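Local atomic coordinates of succinate-semialdehyde dehydrogenase (Streptococcus pyogenes MGAS1882, PDB entry 4OGD), a protein that oxidises succinic semialdehyde to succinate with NADP+ as cofactor, as a member of the aldehyde dehydrogenase family. Residues E248-L251 with Y252-L256; D241-W244 with D245-E248; E42-L45 with E46-K49; A143-I147 with V148-M152. One frame throughout, in Å; residues are numbered along the deposited sequence.

Contact 1 of 4, residues E248-L251 with Y252-L256; sequences EKVL and YFSRL
Ser254 and Val250 meet one helical turn apart, and backbone and side-chain bonds end on the same oxygen. Ser254 N donates to Val250 O at 2.9 Å, the normal helical bond. Ser254 OG donates to the same Val250 O at 2.8 Å. The hydroxyl reaches it from above the carbonyl plane, 50° out of it. With OG anti to the carbonyl carbon (chi1 -67°), the hydroxyl points back toward the preceding turn, where Val250 O lies. One carbonyl thus takes two donors and satisfies a buried hydroxyl. The next bond, Arg255 N to Leu251 O, is weak at 3.3 Å.

Water does the work of the backbone on another side of this turn. Water 1 donates to Glu248 O and accepts from Tyr252 N, 2.9 Å from that N. Water 2 donates to Lys249 O and accepts from Phe253 N in the same way. Two successive helical links therefore run through solvent, and the helix is opened there.

Packing across the turn is slight: Val250 CG2 lies 3.9 Å from Ser254 OG, and both residues rest on Phe236. Further along, Leu256 CD1 sits over one face of the Tyr252 ring, toward its rim, 3.5 Å above the plane. Tyr252 OH bonds to Thr301 O, while the Arg255 guanidinium bonds to Ser265, Val365 and Ile361. Leu251 turns to Phe279 and Leu282 of helix 276-288. This is a water-inserted turn in helix 244-256, the connecting helix of the beta-alpha-beta unit between strands 235-238 and 268-272.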
loop_
_atom_site.group_PDB
_atom_site.type_symbol
_atom_site.label_atom_id
_atom_site.label_comp_id
_atom_site.label_asym_id
_atom_site.label_seq_id
_atom_site.Cartn_x
_atom_site.Cartn_y
_atom_site.Cartn_z
ATOM N N GLU A 248 25.609 -22.094 -18.465
ATOM C CA GLU A 248 25.890 -21.517 -19.778
ATOM C C GLU A 248 24.612 -21.303 -20.590
ATOM O O GLU A 248 24.469 -20.310 -21.302
ATOM C CB GLU A 248 26.868 -22.403 -20.555
ATOM C CG GLU A 248 27.157 -21.902 -21.969
ATOM C CD GLU A 248 28.337 -22.608 -22.611
ATOM O OE1 GLU A 248 28.941 -23.486 -21.957
ATOM O OE2 GLU A 248 28.665 -22.277 -23.768
ATOM N N LYS A 249 23.673 -22.228 -20.455
ATOM C CA LYS A 249 22.466 -22.202 -21.268
ATOM C C LYS A 249 21.514 -21.054 -20.943
ATOM O O LYS A 249 20.673 -20.701 -21.770
ATOM C CB LYS A 249 21.754 -23.551 -21.176
ATOM C CG LYS A 249 22.605 -24.672 -21.766
ATOM C CD LYS A 249 21.969 -26.039 -21.648
ATOM C CE LYS A 249 22.766 -27.041 -22.483
ATOM N NZ LYS A 249 22.195 -28.412 -22.439
ATOM N N VAL A 250 21.644 -20.464 -19.757
ATOM C CA VAL A 250 20.730 -19.387 -19.377
ATOM C C VAL A 250 21.353 -17.996 -19.434
ATOM O O VAL A 250 20.644 -16.993 -19.312
ATOM C CB VAL A 250 20.110 -19.603 -17.974
ATOM C CG1 VAL A 250 19.590 -21.027 -17.827
ATOM C CG2 VAL A 250 21.112 -19.271 -16.872
ATOM N N LEU A 251 22.667 -17.918 -19.639
ATOM C CA LEU A 251 23.358 -16.634 -19.495
ATOM C C LEU A 251 22.936 -15.556 -20.498
ATOM O O LEU A 251 22.762 -14.398 -20.113
ATOM C CB LEU A 251 24.884 -16.802 -19.498
ATOM C CG LEU A 251 25.544 -17.398 -18.254
ATOM C CD1 LEU A 251 27.042 -17.495 -18.482
ATOM C CD2 LEU A 251 25.265 -16.584 -16.988
ATOM N N TYR A 252 22.780 -15.924 -21.774
ATOM C CA TYR A 252 22.427 -14.939 -22.793
ATOM C C TYR A 252 21.087 -14.291 -22.449
ATOM O O TYR A 252 20.973 -13.068 -22.389
ATOM C CB TYR A 252 22.367 -15.576 -24.187
ATOM C CG TYR A 252 22.370 -14.546 -25.294
ATOM C CD1 TYR A 252 23.547 -14.204 -25.942
ATOM C CD2 TYR A 252 21.199 -13.899 -25.672
ATOM C CE1 TYR A 252 23.561 -13.253 -26.951
ATOM C CE2 TYR A 252 21.201 -12.942 -26.670
ATOM C CZ TYR A 252 22.383 -12.627 -27.308
ATOM O OH TYR A 252 22.383 -11.678 -28.304
ATOM N N PHE A 253 20.082 -15.122 -22.203
ATOM C CA PHE A 253 18.781 -14.613 -21.786
ATOM C C PHE A 253 18.899 -13.748 -20.537
ATOM O O PHE A 253 18.311 -12.663 -20.463
ATOM C CB PHE A 253 17.809 -15.758 -21.505
ATOM C CG PHE A 253 16.592 -15.333 -20.734
ATOM C CD1 PHE A 253 15.522 -14.733 -21.380
ATOM C CD2 PHE A 253 16.526 -15.507 -19.358
ATOM C CE1 PHE A 253 14.405 -14.318 -20.669
ATOM C CE2 PHE A 253 15.418 -15.092 -18.642
ATOM C CZ PHE A 253 14.358 -14.502 -19.293
ATOM N N SER A 254 19.659 -14.224 -19.560
ATOM C CA SER A 254 19.660 -13.575 -18.248
ATOM C C SER A 254 20.092 -12.123 -18.259
ATOM O O SER A 254 19.587 -11.337 -17.459
ATOM C CB SER A 254 20.486 -14.372 -17.238
ATOM O OG SER A 254 19.848 -15.613 -16.981
ATOM N N ARG A 255 21.013 -11.759 -19.149
ATOM C CA ARG A 255 21.477 -10.372 -19.202
ATOM C C ARG A 255 21.130 -9.628 -20.492
ATOM O O ARG A 255 21.026 -8.400 -20.488
ATOM C CB ARG A 255 22.985 -10.267 -18.921
ATOM C CG ARG A 255 23.477 -8.825 -18.701
ATOM C CD ARG A 255 22.624 -8.093 -17.661
ATOM N NE ARG A 255 23.160 -6.772 -17.347
ATOM C CZ ARG A 255 22.455 -5.646 -17.361
ATOM N NH1 ARG A 255 21.161 -5.668 -17.664
ATOM N NH2 ARG A 255 23.042 -4.490 -17.064
ATOM N N LEU A 256 20.941 -10.362 -21.589
ATOM C CA LEU A 256 20.782 -9.732 -22.898
ATOM C C LEU A 256 19.367 -9.744 -23.485
ATOM O O LEU A 256 19.115 -9.101 -24.499
ATOM C CB LEU A 256 21.784 -10.320 -23.902
ATOM C CG LEU A 256 23.253 -10.151 -23.506
ATOM C CD1 LEU A 256 24.138 -10.751 -24.569
ATOM C CD2 LEU A 256 23.591 -8.685 -23.333
HETATM O O HOH W 1 23.144 -18.601 -22.906
HETATM O O HOH W 2 20.226 -17.985 -22.781
#

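Contact 2 of 4, residues D241-W244 with D245-E248; sequences DADW and DQLE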
loop_
_atom_site.group_PDB
_atom_site.type_symbol
_atom_site.label_atom_id
_atom_site.label_comp_id
_atom_site.label_asym_id
_atom_site.label_seq_id
_atom_site.Cartn_x
_atom_site.Cartn_y
_atom_site.Cartn_z
ATOM N N ASP A 241 28.365 -25.232 -5.806
ATOM C CA ASP A 241 27.870 -26.474 -6.400
ATOM C C ASP A 241 27.000 -26.226 -7.636
ATOM O O ASP A 241 26.162 -27.056 -7.993
ATOM C CB ASP A 241 27.106 -27.310 -5.367
ATOM C CG ASP A 241 25.986 -26.539 -4.698
ATOM O OD1 ASP A 241 25.683 -25.414 -5.155
ATOM O OD2 ASP A 241 25.403 -27.057 -3.715
ATOM N N ALA A 242 27.199 -25.079 -8.278
ATOM C CA ALA A 242 26.467 -24.750 -9.502
ATOM C C ALA A 242 26.732 -25.766 -10.607
ATOM O O ALA A 242 27.841 -26.285 -10.726
ATOM C CB ALA A 242 26.831 -23.357 -9.982
ATOM N N ASP A 243 25.706 -26.040 -11.406
ATOM C CA ASP A 243 25.858 -26.838 -12.621
ATOM C C ASP A 243 26.254 -25.888 -13.747
ATOM O O ASP A 243 25.435 -25.095 -14.215
ATOM C CB ASP A 243 24.539 -27.549 -12.950
ATOM C CG ASP A 243 24.644 -28.473 -14.162
ATOM O OD1 ASP A 243 25.299 -28.105 -15.159
ATOM O OD2 ASP A 243 24.051 -29.571 -14.119
ATOM N N TRP A 244 27.507 -25.975 -14.189
ATOM C CA TRP A 244 28.053 -25.020 -15.152
ATOM C C TRP A 244 27.560 -25.225 -16.587
ATOM O O TRP A 244 27.592 -24.299 -17.401
ATOM C CB TRP A 244 29.583 -25.012 -15.072
ATOM C CG TRP A 244 30.049 -24.226 -13.897
ATOM C CD1 TRP A 244 29.955 -24.587 -12.583
ATOM C CD2 TRP A 244 30.623 -22.916 -13.918
ATOM N NE1 TRP A 244 30.455 -23.584 -11.784
ATOM C CE2 TRP A 244 30.871 -22.549 -12.581
ATOM C CE3 TRP A 244 30.951 -22.018 -14.936
ATOM C CZ2 TRP A 244 31.438 -21.320 -12.238
ATOM C CZ3 TRP A 244 31.520 -20.804 -14.596
ATOM C CH2 TRP A 244 31.757 -20.465 -13.260
ATOM N N ASP A 245 27.094 -26.429 -16.890
ATOM C CA ASP A 245 26.494 -26.701 -18.195
ATOM C C ASP A 245 25.154 -25.987 -18.287
ATOM O O ASP A 245 24.846 -25.317 -19.276
ATOM C CB ASP A 245 26.282 -28.206 -18.382
ATOM C CG ASP A 245 27.572 -28.946 -18.684
ATOM O OD1 ASP A 245 28.327 -28.488 -19.567
ATOM O OD2 ASP A 245 27.833 -29.984 -18.038
ATOM N N GLN A 246 24.355 -26.145 -17.238
ATOM C CA GLN A 246 23.063 -25.486 -17.159
ATOM C C GLN A 246 23.230 -23.980 -17.044
ATOM O O GLN A 246 22.429 -23.220 -17.580
ATOM C CB GLN A 246 22.256 -26.048 -15.993
ATOM C CG GLN A 246 21.813 -27.478 -16.246
ATOM C CD GLN A 246 21.131 -27.629 -17.598
ATOM O OE1 GLN A 246 21.604 -28.363 -18.470
ATOM N NE2 GLN A 246 20.017 -26.928 -17.780
ATOM N N LEU A 247 24.288 -23.555 -16.363
ATOM C CA LEU A 247 24.608 -22.137 -16.254
ATOM C C LEU A 247 24.774 -21.491 -17.626
ATOM O O LEU A 247 24.160 -20.463 -17.928
ATOM C CB LEU A 247 25.883 -21.957 -15.434
ATOM C CG LEU A 247 26.389 -20.530 -15.269
ATOM C CD1 LEU A 247 25.341 -19.677 -14.580
ATOM C CD2 LEU A 247 27.691 -20.529 -14.480
ATOM N N GLU A 248 25.609 -22.094 -18.465
ATOM C CA GLU A 248 25.890 -21.517 -19.778
ATOM C C GLU A 248 24.612 -21.303 -20.590
ATOM O O GLU A 248 24.469 -20.310 -21.302
ATOM C CB GLU A 248 26.868 -22.403 -20.555
ATOM C CG GLU A 248 27.157 -21.902 -21.969
ATOM C CD GLU A 248 28.337 -22.608 -22.611
ATOM O OE1 GLU A 248 28.941 -23.486 -21.957
ATOM O OE2 GLU A 248 28.665 -22.277 -23.768
#
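Asp243 carries its CG anti to the backbone N (chi1 -176°), which swings the carboxylate forward over the first turn of the helix. Leu247 CG is likewise anti to its own N, and its CD2 comes to lie over the Trp244 indole. Asp243 OD1 accepts from Gln246 N at 3.0 Å, nearly straight at 172°. The donor stands above the carboxylate plane, 53° out of it. Asp245 N also points to Asp243 OD1, but this bond is weak. Asp243 is thus the N-cap of helix 244-256, which follows strand 235-238, and its carboxylate takes up N-H groups of the first turn. Asp243 CG also packs on Gln246 CG at 3.7 Å, with the carboxylate and amide planes almost perpendicular. Asp245 OD2 lies 4.3 Å from Asp243 OD1, so two like charges are close here. Behind the cap the regular helical bonds begin, Leu247 N to Asp243 O at 2.9 Å and Glu248 N to Trp244 O. On the inner side Leu247 CD2 makes a CH-pi contact, 3.8 Å from the centroid of the six-membered ring of Trp244. Arg278 adds a cation-pi contact to this indole.

Contact 3 of 4, residues E42-L45 with E46-K49; sequences EDHL and EERK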
loop_
_atom_site.group_PDB
_atom_site.type_symbol
_atom_site.label_atom_id
_atom_site.label_comp_id
_atom_site.label_asym_id
_atom_site.label_seq_id
_atom_site.Cartn_x
_atom_site.Cartn_y
_atom_site.Cartn_z
ATOM N N GLU A 42 -25.078 -2.031 -10.864
ATOM C CA GLU A 42 -25.574 -3.160 -11.649
ATOM C C GLU A 42 -24.485 -4.223 -11.756
ATOM O O GLU A 42 -23.305 -3.888 -11.871
ATOM C CB GLU A 42 -25.956 -2.693 -13.054
ATOM C CG GLU A 42 -26.855 -1.459 -13.087
ATOM C CD GLU A 42 -27.036 -0.891 -14.487
ATOM O OE1 GLU A 42 -26.405 -1.407 -15.431
ATOM O OE2 GLU A 42 -27.810 0.081 -14.641
ATOM N N ASP A 43 -24.883 -5.494 -11.727
ATOM C CA ASP A 43 -23.941 -6.609 -11.835
ATOM C C ASP A 43 -23.562 -6.871 -13.290
ATOM O O ASP A 43 -24.358 -7.395 -14.066
ATOM C CB ASP A 43 -24.541 -7.873 -11.215
ATOM C CG ASP A 43 -23.561 -9.035 -11.171
ATOM O OD1 ASP A 43 -22.430 -8.910 -11.685
ATOM O OD2 ASP A 43 -23.936 -10.091 -10.621
ATOM N N HIS A 44 -22.330 -6.519 -13.642
ATOM C CA HIS A 44 -21.834 -6.693 -15.000
ATOM C C HIS A 44 -20.587 -7.565 -15.011
ATOM O O HIS A 44 -19.841 -7.581 -15.995
ATOM C CB HIS A 44 -21.525 -5.334 -15.633
ATOM C CG HIS A 44 -22.741 -4.502 -15.897
ATOM N ND1 HIS A 44 -23.462 -4.589 -17.070
ATOM C CD2 HIS A 44 -23.373 -3.579 -15.134
ATOM C CE1 HIS A 44 -24.480 -3.748 -17.021
ATOM N NE2 HIS A 44 -24.451 -3.126 -15.857
ATOM N N LEU A 45 -20.362 -8.296 -13.922
ATOM C CA LEU A 45 -19.172 -9.138 -13.806
ATOM C C LEU A 45 -19.019 -10.158 -14.935
ATOM O O LEU A 45 -17.941 -10.275 -15.522
ATOM C CB LEU A 45 -19.135 -9.856 -12.455
ATOM C CG LEU A 45 -17.970 -10.839 -12.270
ATOM C CD1 LEU A 45 -16.615 -10.134 -12.400
ATOM C CD2 LEU A 45 -18.081 -11.538 -10.930
ATOM N N GLU A 46 -20.082 -10.900 -15.242
ATOM C CA GLU A 46 -19.992 -11.897 -16.313
ATOM C C GLU A 46 -19.642 -11.265 -17.666
ATOM O O GLU A 46 -18.876 -11.841 -18.442
ATOM C CB GLU A 46 -21.281 -12.726 -16.409
ATOM C CG GLU A 46 -21.484 -13.676 -15.230
ATOM C CD GLU A 46 -20.344 -14.674 -15.075
ATOM O OE1 GLU A 46 -19.815 -15.142 -16.104
ATOM O OE2 GLU A 46 -19.985 -14.999 -13.926
ATOM N N GLU A 47 -20.185 -10.082 -17.946
ATOM C CA GLU A 47 -19.826 -9.365 -19.159
ATOM C C GLU A 47 -18.340 -9.022 -19.169
ATOM O O GLU A 47 -17.660 -9.211 -20.177
ATOM C CB GLU A 47 -20.642 -8.083 -19.296
ATOM C CG GLU A 47 -22.102 -8.304 -19.615
ATOM C CD GLU A 47 -22.876 -7.007 -19.636
ATOM O OE1 GLU A 47 -22.401 -6.013 -19.040
ATOM O OE2 GLU A 47 -23.956 -6.971 -20.254
ATOM N N ARG A 48 -17.832 -8.517 -18.051
ATOM C CA ARG A 48 -16.417 -8.160 -18.005
ATOM C C ARG A 48 -15.532 -9.397 -18.138
ATOM O O ARG A 48 -14.492 -9.345 -18.788
ATOM C CB ARG A 48 -16.066 -7.347 -16.749
ATOM C CG ARG A 48 -16.739 -5.987 -16.715
ATOM C CD ARG A 48 -16.131 -5.044 -15.661
ATOM N NE ARG A 48 -16.075 -5.648 -14.336
ATOM C CZ ARG A 48 -17.088 -5.640 -13.474
ATOM N NH1 ARG A 48 -18.245 -5.061 -13.804
ATOM N NH2 ARG A 48 -16.951 -6.222 -12.290
ATOM N N LYS A 49 -15.945 -10.515 -17.545
ATOM C CA LYS A 49 -15.179 -11.751 -17.700
ATOM C C LYS A 49 -15.103 -12.151 -19.167
ATOM O O LYS A 49 -14.034 -12.494 -19.672
ATOM C CB LYS A 49 -15.787 -12.891 -16.872
ATOM C CG LYS A 49 -15.520 -12.751 -15.376
ATOM C CD LYS A 49 -16.483 -13.584 -14.549
ATOM C CE LYS A 49 -16.389 -15.059 -14.882
ATOM N NZ LYS A 49 -17.264 -15.875 -13.979
HETATM O O HOH W 3 -20.440 -5.114 -11.955
HETATM O O HOH W 4 -22.791 -10.589 -14.028
#
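His44 and Glu47 join side chain to side chain at the start of helix 45-61. His44 CB lies 3.8 Å from Arg48 NH1. With CG set beside the backbone N (chi1 -68°), the ring runs alongside Glu47, pointing the same way. His44 ND1 donates to Glu47 OE1 at 2.7 Å. The oxygen lies in the ring plane, but the donor stands 42° out of the carboxylate plane. At the tip, His44 NE2 donates to Glu42 OE1 at 2.6 Å, and Glu42 OE1 accepts with its anti lone pair. Both ring nitrogens are thus gripped by carboxylates, which fixes the ring's rotation and would probably favour a charged imidazole.

Arg48 N bonds to His44 O at 3.0 Å. Its guanidinium lays one face over Leu45 CA, while water 3 meets its edge and links Arg48 NH1 to Glu42 O and His44 N. Arg48 NH2 bonds to Ile147 O, and NE makes a weak bond to Phe146 O, both in helix 136-148. Leu45 N donates to Asp43 OD1 at 3.1 Å. Leu45 CG packs on Lys49 CD at 3.9 Å. Lys49 NZ forms a salt bridge with Glu46 OE2 at 2.9 Å and another with Asp100.

An Asx turn at Asp43 thus leads into the N-cap residue His44, in the short link between helices 22-41 and 45-61.

Contact 4 of 4, residues A143-I147 with V148-M152; sequences APNFI and VGNPM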
loop_
_atom_site.group_PDB
_atom_site.type_symbol
_atom_site.label_atom_id
_atom_site.label_comp_id
_atom_site.label_asym_id
_atom_site.label_seq_id
_atom_site.Cartn_x
_atom_site.Cartn_y
_atom_site.Cartn_z
ATOM N N ALA A 143 -5.970 -6.139 -16.226
ATOM C CA ALA A 143 -6.764 -7.362 -16.059
ATOM C C ALA A 143 -7.437 -7.461 -14.680
ATOM O O ALA A 143 -8.659 -7.627 -14.606
ATOM C CB ALA A 143 -5.940 -8.624 -16.376
ATOM N N PRO A 144 -6.661 -7.338 -13.582
ATOM C CA PRO A 144 -7.351 -7.458 -12.289
ATOM C C PRO A 144 -8.285 -6.287 -11.964
ATOM O O PRO A 144 -9.359 -6.493 -11.399
ATOM C CB PRO A 144 -6.195 -7.526 -11.280
ATOM C CG PRO A 144 -5.061 -6.825 -11.968
ATOM C CD PRO A 144 -5.199 -7.216 -13.412
ATOM N N ASN A 145 -7.899 -5.066 -12.310
ATOM C CA ASN A 145 -8.776 -3.942 -12.031
ATOM C C ASN A 145 -10.071 -3.969 -12.840
ATOM O O ASN A 145 -11.135 -3.618 -12.333
ATOM C CB ASN A 145 -8.028 -2.612 -12.179
ATOM C CG ASN A 145 -7.106 -2.344 -10.995
ATOM O OD1 ASN A 145 -7.571 -2.072 -9.889
ATOM N ND2 ASN A 145 -5.797 -2.439 -11.220
ATOM N N PHE A 146 -9.982 -4.402 -14.092
ATOM C CA PHE A 146 -11.166 -4.518 -14.929
ATOM C C PHE A 146 -12.130 -5.538 -14.326
ATOM O O PHE A 146 -13.343 -5.299 -14.247
ATOM C CB PHE A 146 -10.746 -4.924 -16.338
ATOM C CG PHE A 146 -11.889 -5.071 -17.306
ATOM C CD1 PHE A 146 -12.726 -4.000 -17.587
ATOM C CD2 PHE A 146 -12.098 -6.278 -17.960
ATOM C CE1 PHE A 146 -13.770 -4.134 -18.491
ATOM C CE2 PHE A 146 -13.138 -6.421 -18.867
ATOM C CZ PHE A 146 -13.975 -5.347 -19.128
ATOM N N ILE A 147 -11.591 -6.669 -13.879
ATOM C CA ILE A 147 -12.415 -7.697 -13.251
ATOM C C ILE A 147 -13.163 -7.195 -11.992
ATOM O O ILE A 147 -14.371 -7.399 -11.869
ATOM C CB ILE A 147 -11.601 -8.977 -12.958
ATOM C CG1 ILE A 147 -11.239 -9.679 -14.274
ATOM C CG2 ILE A 147 -12.376 -9.911 -12.046
ATOM C CD1 ILE A 147 -12.459 -10.055 -15.125
ATOM N N VAL A 148 -12.464 -6.531 -11.073
ATOM C CA VAL A 148 -13.146 -6.041 -9.864
ATOM C C VAL A 148 -14.119 -4.902 -10.179
ATOM O O VAL A 148 -15.112 -4.700 -9.467
ATOM C CB VAL A 148 -12.174 -5.630 -8.732
ATOM C CG1 VAL A 148 -11.572 -4.265 -8.997
ATOM C CG2 VAL A 148 -12.912 -5.605 -7.391
ATOM N N GLY A 149 -13.856 -4.175 -11.262
ATOM C CA GLY A 149 -14.719 -3.071 -11.650
ATOM C C GLY A 149 -14.159 -1.679 -11.382
ATOM O O GLY A 149 -14.918 -0.747 -11.149
ATOM N N ASN A 150 -12.837 -1.543 -11.396
ATOM C CA ASN A 150 -12.186 -0.232 -11.329
ATOM C C ASN A 150 -11.818 0.196 -12.739
ATOM O O ASN A 150 -10.881 -0.371 -13.322
ATOM C CB ASN A 150 -10.873 -0.292 -10.529
ATOM C CG ASN A 150 -11.074 -0.521 -9.043
ATOM O OD1 ASN A 150 -12.088 -0.154 -8.471
ATOM N ND2 ASN A 150 -10.079 -1.123 -8.407
ATOM N N PRO A 151 -12.538 1.184 -13.307
ATOM C CA PRO A 151 -12.116 1.713 -14.611
ATOM C C PRO A 151 -10.693 2.272 -14.514
ATOM O O PRO A 151 -10.273 2.703 -13.431
ATOM C CB PRO A 151 -13.126 2.845 -14.877
ATOM C CG PRO A 151 -14.333 2.494 -14.027
ATOM C CD PRO A 151 -13.703 1.914 -12.768
ATOM N N MET A 152 -9.953 2.258 -15.618
ATOM C CA MET A 152 -8.551 2.650 -15.589
ATOM C C MET A 152 -8.276 3.781 -16.577
ATOM O O MET A 152 -8.867 3.845 -17.668
ATOM C CB MET A 152 -7.687 1.424 -15.911
ATOM C CG MET A 152 -6.193 1.675 -16.034
ATOM S SD MET A 152 -5.277 0.112 -15.953
ATOM C CE MET A 152 -5.486 -0.257 -14.215
#
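A Schellman motif ends helix 136-148 here, a buried contact where the chain turns from the helix toward strand 152-155. Asn150 N donates to Asn145 O at 2.8 Å, the 6-to-1 bond of the motif. Gly149 N also bonds to Asn145 O, at 3.0 Å. The two donors come from opposite faces of the carbonyl plane, so one oxygen takes both. Gly149 is the C-prime residue. Its phi is positive (106°), a conformation that suits a residue without CB. One step earlier, Val148 N bonds to Pro144 O at 3.1 Å, a regular helical bond. Val148 CG1 leans on Asn145 O at 3.4 Å.

The asparagine pair ties the turn together from the side. The Asn145 amide carries its oxygen toward Asn150, while its ND2 bonds back to Val141 O. Asn150 OD1 is held by the backbone N-H groups of Thr122 and Gly123, and Asn150 ND2 has a further acceptor in Phe446 O. Both amides are buried, and these bonds fix their rotation.

Met152 completes the contact. Its chain bends at chi3 (-72°), which brings CE to Asn145 ND2 at 3.7 Å, and the two side chains cross at about a right angle. Met152 also begins strand 152-155, which runs parallel to its neighbours 124-128 and 181-183. Asn150 ND2 donates to Asn145 OD1 at 3.1 Å, almost straight at 177°, on a lone pair in the carbonyl plane.

How the contacts relate
Contacts 1 and 2 share helix 244-256 and Glu248. Contact 2 is its capped start at the surface, and contact 1 is a partly buried later stretch opened by water. Contacts 3 and 4 lie together elsewhere, with centres about 43 Å and 35 Å from that of contact 1. They touch: Arg48 of contact 3 gives a probable hydrogen bond to Ile147 O of contact 4. Contact 3 lies at the surface and is rich in carboxylates, salt bridges and water. Contact 4 is wholly buried and relies on amides, backbone bonds and a glycine. Contacts 2 and 3 both begin helices, whereas contact 4 ends one.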